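Local coordinates for protein MAR1 Ribonuclease (Caenorhabditis elegans, PDB 2B34) that probably acts as a hydrolase of the isochorismatase family, possibly as a ribonuclease, at residues A[132-137]-A[186-191]; A[20-25]-A[34-39]; A[104-109]-A[117-122]. All coordinates share one frame; numbering follows the deposited sequence.

Contact 1 (A[132-137]-A[186-191])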
loop_
_atom_site.group_PDB
_atom_site.type_symbol
_atom_site.label_atom_id
_atom_site.label_comp_id
_atom_site.label_asym_id
_atom_site.label_seq_id
_atom_site.Cartn_x
_atom_site.Cartn_y
_atom_site.Cartn_z
ATOM N N VAL A 132 9.618 12.883 -5.202
ATOM C CA VAL A 132 10.907 12.334 -4.785
ATOM C C VAL A 132 10.894 12.164 -3.270
ATOM O O VAL A 132 11.158 13.112 -2.525
ATOM C CB VAL A 132 12.079 13.244 -5.211
ATOM C CG1 VAL A 132 13.404 12.539 -4.996
ATOM C CG2 VAL A 132 11.927 13.659 -6.667
ATOM N N VAL A 133 10.588 10.947 -2.824
ATOM C CA VAL A 133 10.320 10.673 -1.409
ATOM C C VAL A 133 11.520 10.901 -0.479
ATOM O O VAL A 133 11.344 11.247 0.691
ATOM C CB VAL A 133 9.724 9.241 -1.194
ATOM C CG1 VAL A 133 8.380 9.097 -1.906
ATOM C CG2 VAL A 133 10.698 8.151 -1.643
ATOM N N ASP A 134 12.732 10.719 -1.000
ATOM C CA ASP A 134 13.940 10.969 -0.211
ATOM C C ASP A 134 14.385 12.442 -0.218
ATOM O O ASP A 134 15.452 12.789 0.302
ATOM C CB ASP A 134 15.080 10.010 -0.594
ATOM C CG ASP A 134 15.367 9.962 -2.096
ATOM O OD1 ASP A 134 14.558 10.449 -2.912
ATOM O OD2 ASP A 134 16.424 9.407 -2.462
ATOM N N ALA A 135 13.545 13.298 -0.794
ATOM C CA ALA A 135 13.777 14.736 -0.834
ATOM C C ALA A 135 12.524 15.484 -0.369
ATOM O O ALA A 135 12.417 16.707 -0.531
ATOM C CB ALA A 135 14.179 15.161 -2.241
ATOM N N VAL A 136 11.586 14.737 0.217
ATOM C CA VAL A 136 10.310 15.272 0.712
ATOM C C VAL A 136 10.080 14.810 2.159
ATOM O O VAL A 136 10.232 13.626 2.471
ATOM C CB VAL A 136 9.122 14.850 -0.205
ATOM C CG1 VAL A 136 7.769 15.169 0.436
ATOM C CG2 VAL A 136 9.219 15.529 -1.569
ATOM N N SER A 137 9.733 15.747 3.040
ATOM C CA SER A 137 9.536 15.434 4.457
ATOM C C SER A 137 8.571 16.396 5.175
ATOM O O SER A 137 8.108 17.372 4.586
ATOM C CB SER A 137 10.886 15.394 5.180
ATOM O OG SER A 137 10.756 14.795 6.451
ATOM N N THR A 186 27.448 7.975 -4.496
ATOM C CA THR A 186 27.017 7.425 -3.222
ATOM C C THR A 186 25.489 7.445 -3.176
ATOM O O THR A 186 24.855 8.314 -3.785
ATOM C CB THR A 186 27.602 8.211 -2.019
ATOM O OG1 THR A 186 27.045 9.531 -1.983
ATOM C CG2 THR A 186 29.126 8.309 -2.123
ATOM N N SER A 187 24.904 6.480 -2.469
ATOM C CA SER A 187 23.455 6.433 -2.283
ATOM C C SER A 187 22.976 7.661 -1.516
ATOM O O SER A 187 23.641 8.118 -0.584
ATOM C CB SER A 187 23.043 5.162 -1.532
ATOM O OG SER A 187 23.366 4.002 -2.277
ATOM N N ALA A 188 21.820 8.186 -1.916
ATOM C CA ALA A 188 21.187 9.296 -1.208
ATOM C C ALA A 188 21.058 8.946 0.270
ATOM O O ALA A 188 20.818 7.789 0.604
ATOM C CB ALA A 188 19.827 9.598 -1.810
ATOM N N PRO A 189 21.247 9.936 1.162
ATOM C CA PRO A 189 21.126 9.670 2.592
ATOM C C PRO A 189 19.768 9.071 2.961
ATOM O O PRO A 189 18.731 9.511 2.450
ATOM C CB PRO A 189 21.285 11.059 3.220
ATOM C CG PRO A 189 22.065 11.837 2.220
ATOM C CD PRO A 189 21.594 11.346 0.895
ATOM N N ASP A 190 19.797 8.069 3.838
ATOM C CA ASP A 190 18.602 7.390 4.323
ATOM C C ASP A 190 17.701 8.324 5.114
ATOM O O ASP A 190 18.175 9.119 5.926
ATOM C CB ASP A 190 18.995 6.204 5.210
ATOM C CG ASP A 190 17.788 5.511 5.830
ATOM O OD1 ASP A 190 17.191 4.649 5.157
ATOM O OD2 ASP A 190 17.436 5.832 6.985
ATOM N N THR A 191 16.396 8.215 4.881
ATOM C CA THR A 191 15.408 8.971 5.648
ATOM C C THR A 191 14.342 8.083 6.303
ATOM O O THR A 191 13.187 8.489 6.468
ATOM C CB THR A 191 14.759 10.095 4.802
ATOM O OG1 THR A 191 14.054 9.522 3.697
ATOM C CG2 THR A 191 15.821 11.056 4.283
HETATM O O HOH W 1 17.838 11.828 1.475
#

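Contact 2 (A[20-25]-A[34-39])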
loop_
_atom_site.group_PDB
_atom_site.type_symbol
_atom_site.label_atom_id
_atom_site.label_comp_id
_atom_site.label_asym_id
_atom_site.label_seq_id
_atom_site.Cartn_x
_atom_site.Cartn_y
_atom_site.Cartn_z
ATOM N N CYS A 20 9.804 23.147 -3.587
ATOM C CA CYS A 20 8.872 23.918 -2.760
ATOM C C CYS A 20 9.283 24.156 -1.316
ATOM O O CYS A 20 9.486 23.218 -0.527
ATOM C CB CYS A 20 7.394 23.489 -2.936
ATOM S SG CYS A 20 6.489 22.723 -1.590
ATOM N N ASP A 21 9.467 25.439 -1.025
ATOM C CA ASP A 21 9.501 25.960 0.331
ATOM C C ASP A 21 10.614 25.386 1.215
ATOM O O ASP A 21 10.467 25.301 2.434
ATOM C CB ASP A 21 8.107 25.813 0.976
ATOM C CG ASP A 21 7.012 26.528 0.176
ATOM O OD1 ASP A 21 7.339 27.236 -0.802
ATOM O OD2 ASP A 21 5.818 26.381 0.514
ATOM N N LEU A 22 11.735 25.018 0.597
ATOM C CA LEU A 22 12.896 24.542 1.343
ATOM C C LEU A 22 13.701 25.716 1.898
ATOM O O LEU A 22 14.781 26.053 1.401
ATOM C CB LEU A 22 13.754 23.606 0.484
ATOM C CG LEU A 22 13.218 22.173 0.372
ATOM C CD1 LEU A 22 13.953 21.394 -0.708
ATOM C CD2 LEU A 22 13.293 21.441 1.703
ATOM N N GLN A 23 13.154 26.327 2.944
ATOM C CA GLN A 23 13.671 27.580 3.475
ATOM C C GLN A 23 14.326 27.438 4.839
ATOM O O GLN A 23 14.115 26.460 5.555
ATOM C CB GLN A 23 12.563 28.629 3.550
ATOM C CG GLN A 23 11.955 28.980 2.207
ATOM C CD GLN A 23 10.522 29.420 2.342
ATOM O OE1 GLN A 23 10.233 30.524 2.801
ATOM N NE2 GLN A 23 9.612 28.555 1.945
ATOM N N GLU A 24 15.102 28.463 5.179
ATOM C CA GLU A 24 15.974 28.491 6.346
ATOM C C GLU A 24 15.302 28.192 7.687
ATOM O O GLU A 24 15.793 27.358 8.443
ATOM C CB GLU A 24 16.724 29.826 6.380
ATOM C CG GLU A 24 17.778 29.946 5.270
ATOM C CD GLU A 24 18.215 31.378 4.988
ATOM O OE1 GLU A 24 17.422 32.322 5.210
ATOM O OE2 GLU A 24 19.358 31.553 4.517
ATOM N N LYS A 25 14.177 28.844 7.964
ATOM C CA LYS A 25 13.491 28.712 9.257
ATOM C C LYS A 25 12.852 27.342 9.518
ATOM O O LYS A 25 12.358 27.086 10.613
ATOM C CB LYS A 25 12.441 29.814 9.419
ATOM C CG LYS A 25 12.999 31.180 9.803
ATOM C CD LYS A 25 13.297 31.255 11.299
ATOM C CE LYS A 25 12.901 32.609 11.889
ATOM N NZ LYS A 25 11.418 32.733 12.071
ATOM N N PRO A 34 18.562 17.954 6.961
ATOM C CA PRO A 34 19.856 17.915 6.272
ATOM C C PRO A 34 19.933 16.920 5.108
ATOM O O PRO A 34 20.530 17.232 4.072
ATOM C CB PRO A 34 20.828 17.532 7.391
ATOM C CG PRO A 34 20.168 18.041 8.641
ATOM C CD PRO A 34 18.723 17.711 8.410
ATOM N N GLU A 35 19.336 15.741 5.281
ATOM C CA GLU A 35 19.326 14.693 4.250
ATOM C C GLU A 35 18.572 15.149 3.002
ATOM O O GLU A 35 19.040 14.989 1.872
ATOM C CB GLU A 35 18.676 13.414 4.801
ATOM C CG GLU A 35 19.498 12.660 5.842
ATOM C CD GLU A 35 19.234 13.090 7.281
ATOM O OE1 GLU A 35 18.817 14.239 7.521
ATOM O OE2 GLU A 35 19.459 12.267 8.189
ATOM N N ILE A 36 17.402 15.720 3.240
ATOM C CA ILE A 36 16.499 16.215 2.210
ATOM C C ILE A 36 17.114 17.364 1.401
ATOM O O ILE A 36 16.891 17.462 0.192
ATOM C CB ILE A 36 15.127 16.594 2.858
ATOM C CG1 ILE A 36 14.102 15.481 2.638
ATOM C CG2 ILE A 36 14.592 17.926 2.367
ATOM C CD1 ILE A 36 14.338 14.242 3.464
ATOM N N ILE A 37 17.896 18.208 2.070
ATOM C CA ILE A 37 18.651 19.274 1.404
ATOM C C ILE A 37 19.715 18.681 0.481
ATOM O O ILE A 37 19.794 19.048 -0.692
ATOM C CB ILE A 37 19.310 20.251 2.425
ATOM C CG1 ILE A 37 18.247 21.047 3.203
ATOM C CG2 ILE A 37 20.355 21.166 1.735
ATOM C CD1 ILE A 37 17.181 21.760 2.350
ATOM N N THR A 38 20.521 17.761 1.013
ATOM C CA THR A 38 21.529 17.063 0.213
ATOM C C THR A 38 20.910 16.421 -1.029
ATOM O O THR A 38 21.431 16.558 -2.137
ATOM C CB THR A 38 22.285 15.993 1.045
ATOM O OG1 THR A 38 22.982 16.635 2.115
ATOM C CG2 THR A 38 23.296 15.243 0.190
ATOM N N THR A 39 19.791 15.730 -0.836
ATOM C CA THR A 39 19.132 15.011 -1.924
ATOM C C THR A 39 18.418 15.964 -2.892
ATOM O O THR A 39 18.470 15.758 -4.103
ATOM C CB THR A 39 18.181 13.929 -1.376
ATOM O OG1 THR A 39 18.915 13.075 -0.495
ATOM C CG2 THR A 39 17.611 13.083 -2.497
#

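Contact 3 (A[104-109]-A[117-122])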
loop_
_atom_site.group_PDB
_atom_site.type_symbol
_atom_site.label_atom_id
_atom_site.label_comp_id
_atom_site.label_asym_id
_atom_site.label_seq_id
_atom_site.Cartn_x
_atom_site.Cartn_y
_atom_site.Cartn_z
ATOM N N VAL A 104 6.004 16.843 -13.730
ATOM C CA VAL A 104 6.643 17.638 -12.687
ATOM C C VAL A 104 7.328 16.730 -11.667
ATOM O O VAL A 104 6.715 15.827 -11.102
ATOM C CB VAL A 104 5.665 18.621 -11.981
ATOM C CG1 VAL A 104 6.327 19.279 -10.771
ATOM C CG2 VAL A 104 5.183 19.693 -12.947
ATOM N N ILE A 105 8.614 16.980 -11.465
ATOM C CA ILE A 105 9.394 16.330 -10.426
ATOM C C ILE A 105 9.336 17.251 -9.213
ATOM O O ILE A 105 9.646 18.440 -9.314
ATOM C CB ILE A 105 10.848 16.090 -10.889
ATOM C CG1 ILE A 105 10.859 15.321 -12.222
ATOM C CG2 ILE A 105 11.651 15.363 -9.804
ATOM C CD1 ILE A 105 12.187 15.340 -12.965
ATOM N N LEU A 106 8.910 16.708 -8.077
ATOM C CA LEU A 106 8.628 17.528 -6.904
ATOM C C LEU A 106 9.495 17.167 -5.701
ATOM O O LEU A 106 9.532 16.011 -5.267
ATOM C CB LEU A 106 7.132 17.449 -6.551
ATOM C CG LEU A 106 6.498 18.324 -5.462
ATOM C CD1 LEU A 106 6.871 19.803 -5.575
ATOM C CD2 LEU A 106 4.984 18.168 -5.511
ATOM N N VAL A 107 10.205 18.170 -5.191
ATOM C CA VAL A 107 10.954 18.058 -3.940
ATOM C C VAL A 107 10.508 19.164 -2.983
ATOM O O VAL A 107 9.919 20.160 -3.406
ATOM C CB VAL A 107 12.500 18.118 -4.151
ATOM C CG1 VAL A 107 12.965 17.019 -5.098
ATOM C CG2 VAL A 107 12.956 19.498 -4.653
ATOM N N GLY A 108 10.777 18.991 -1.692
ATOM C CA GLY A 108 10.486 20.054 -0.743
ATOM C C GLY A 108 9.618 19.656 0.421
ATOM O O GLY A 108 9.418 18.463 0.681
ATOM N N ILE A 109 9.090 20.655 1.125
ATOM C CA ILE A 109 8.579 20.413 2.472
ATOM C C ILE A 109 7.187 20.883 2.821
ATOM O O ILE A 109 6.589 21.708 2.123
ATOM C CB ILE A 109 9.549 20.874 3.578
ATOM C CG1 ILE A 109 10.047 22.296 3.304
ATOM C CG2 ILE A 109 10.677 19.845 3.759
ATOM C CD1 ILE A 109 10.768 22.904 4.455
ATOM N N GLN A 117 -0.720 19.629 -1.552
ATOM C CA GLN A 117 -1.599 20.581 -2.243
ATOM C C GLN A 117 -1.105 20.892 -3.654
ATOM O O GLN A 117 -1.906 20.976 -4.589
ATOM C CB GLN A 117 -1.776 21.877 -1.442
ATOM C CG GLN A 117 -2.502 21.723 -0.095
ATOM C CD GLN A 117 -3.852 21.028 -0.204
ATOM O OE1 GLN A 117 -4.607 21.242 -1.156
ATOM N NE2 GLN A 117 -4.161 20.194 0.777
ATOM N N THR A 118 0.207 21.055 -3.805
ATOM C CA THR A 118 0.812 21.237 -5.130
ATOM C C THR A 118 0.519 20.023 -6.003
ATOM O O THR A 118 0.063 20.171 -7.137
ATOM C CB THR A 118 2.340 21.492 -5.049
ATOM O OG1 THR A 118 2.585 22.678 -4.289
ATOM C CG2 THR A 118 2.953 21.658 -6.437
ATOM N N THR A 119 0.775 18.836 -5.453
ATOM C CA THR A 119 0.522 17.553 -6.123
ATOM C C THR A 119 -0.910 17.453 -6.661
ATOM O O THR A 119 -1.109 17.129 -7.833
ATOM C CB THR A 119 0.845 16.357 -5.178
ATOM O OG1 THR A 119 2.260 16.300 -4.949
ATOM C CG2 THR A 119 0.380 15.028 -5.766
ATOM N N TYR A 120 -1.894 17.741 -5.808
ATOM C CA TYR A 120 -3.307 17.725 -6.206
ATOM C C TYR A 120 -3.613 18.717 -7.326
ATOM O O TYR A 120 -4.286 18.372 -8.301
ATOM C CB TYR A 120 -4.221 18.039 -5.018
ATOM C CG TYR A 120 -4.411 16.940 -3.995
ATOM C CD1 TYR A 120 -3.987 15.625 -4.237
ATOM C CD2 TYR A 120 -5.059 17.213 -2.785
ATOM C CE1 TYR A 120 -4.184 14.621 -3.282
ATOM C CE2 TYR A 120 -5.263 16.221 -1.834
ATOM C CZ TYR A 120 -4.828 14.931 -2.086
ATOM O OH TYR A 120 -5.042 13.958 -1.132
ATOM N N ASP A 121 -3.126 19.948 -7.170
ATOM C CA ASP A 121 -3.296 20.993 -8.181
ATOM C C ASP A 121 -2.672 20.604 -9.522
ATOM O O ASP A 121 -3.264 20.833 -10.576
ATOM C CB ASP A 121 -2.701 22.319 -7.692
ATOM C CG ASP A 121 -3.640 23.090 -6.784
ATOM O OD1 ASP A 121 -4.749 22.601 -6.477
ATOM O OD2 ASP A 121 -3.268 24.206 -6.377
ATOM N N LEU A 122 -1.474 20.022 -9.470
ATOM C CA LEU A 122 -0.780 19.552 -10.668
ATOM C C LEU A 122 -1.545 18.433 -11.365
ATOM O O LEU A 122 -1.714 18.460 -12.583
ATOM C CB LEU A 122 0.635 19.082 -10.327
ATOM C CG LEU A 122 1.689 20.134 -9.976
ATOM C CD1 LEU A 122 2.946 19.460 -9.456
ATOM C CD2 LEU A 122 2.003 21.011 -11.175
#

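Contact 1 (A[132-137]-A[186-191])
D134 meets A188 and T191 from two directions, with its carboxylate facing one and its CA the other. The carboxylate swings toward the loop because CG sits between the backbone N and the carbonyl carbon (chi1 51°), bringing OD2 to 3.5 Å from A188 CB. The methyl approaches the outer end of that oxygen, at a CG-OD2-CB angle of about 139°. T191 reaches the backbone side instead, its OG1 lying 4.2 Å from D134 CA. A type I turn, closed by A135 N to V132 O at 3.0 Å, places D134 at this corner of strand 128-137, facing the loop after helix 177-183. A water lies between the backbones, 2.8 Å from D134 O and 2.7 Å from P189 O, though other acceptors nearby compete for its protons, so both bonds need not hold at once. The polar ends have partners beyond the two segments: OD2 of D134 bonds to S161 OG, while NH2 of R144 bonds to both T191 OG1 and V133 O. With no direct hydrogen bond between 132-137 and 186-191, the chemistry implies a polar linkage that probably runs through the water and R144, with A188 CB against OD2 as van der Waals contact.

Contact 2 (A[20-25]-A[34-39])
No aromatic, amide or carboxylate side chain takes part where L22 meets I36 and I37, so neither face nor edge packing arises; the contact is made entirely by aliphatic branches. Among the loop's flat groups, the D21 carboxylate is turned to other partners, with OD2 in a salt bridge to K84 and OD1 hydrogen-bonded to T57. The setting is the first beta-alpha connection of a Rossmann-like alpha/beta fold with a parallel sheet: 20-25 leaves the end of strand 15-20, whereas helix 33-49 contains 34-39. C20 is disulfide-bonded to C114, and the grouping of D21, K84 and C114 is consistent with the Asp, Lys and Cys set of cysteine hydrolases in this family.

L22 is the centre of an inverse gamma turn, with a weak bond from Q23 N to D21 O at 2.9 Å. At this turn the CB of L22 points toward the helix, and L22 CA is 7.8 Å from I37 CA, the closest CA pair of the two segments. Its CG stands anti to the carbonyl carbon (chi1 -79°), and of its two methyls CD2 does the touching. The L22 side chain crosses that of I36 at about a right angle but slides past that of I37 in the opposite direction. L71 of helix 69-74 touches both L22 and I37, extending the apolar patch beyond the two segments. The summed buried surface is modest, 111 Å². L22 CD2 lies 3.8 Å from I36 CG2 and 4.0 Å from I37 CD1.

Contact 3 (A[104-109]-A[117-122])
V104 and L122 cross at about a right angle, and the two leucine methyls each meet a different valine branch. CD1 of L122 lies 3.6 Å from V104 CG1 and 3.8 Å from V104 CB, while CD2 of L122 is 3.9 Å from V104 CG2. The fork is aimed at the strand because L122 CG stands beside the backbone N, anti to the carbonyl carbon (chi1 -72°). L106 instead holds its CG anti to the backbone N (chi1 -173°), which extends the side chain to the helix, where CD2 is the methyl that touches. It lies 4.1 Å from T118 CG2, and L106 CD2 to T119 OG1, at 3.4 Å, is van der Waals contact against a hydroxyl already bonded to V115 O. Strand 103-109 and helix 114-124 are consecutive elements of a right-handed beta-alpha-beta crossover completed by strand 128-137. The axes of segments 104-109 and 117-122 run nearly antiparallel, at 164°, and approach to 10.4 Å. Both threonine hydroxyls sit beside the backbone N, and that of T118 likewise bonds back into the helix, to C114 O. This leaves T118 CG2 directed to L106; T118 OG1 is also hydrogen-bonded to M89 N. On the outer side of the helix, D121 OD1 forms a salt bridge with R9 of a neighbouring subunit.

All three contacts are largely buried, but contact 3 lies deepest, its centre about 7 Å from that of the chain against about 10 Å for the other two. Strand 103-109 connects the set: L106 and G108 of contact 3 make probable backbone bonds to V132 and A135 of contact 1, while V107 and I109 do so to C20 of contact 2. Contacts 1 and 2 also touch directly, D134 O packing against T39 CB. Chemistry follows position: contact 2 is wholly aliphatic, contact 3 is mostly apolar but includes two threonines whose hydroxyls bond within the helix, and contact 1, between a strand corner and a late loop, relies on water and outside polar partners.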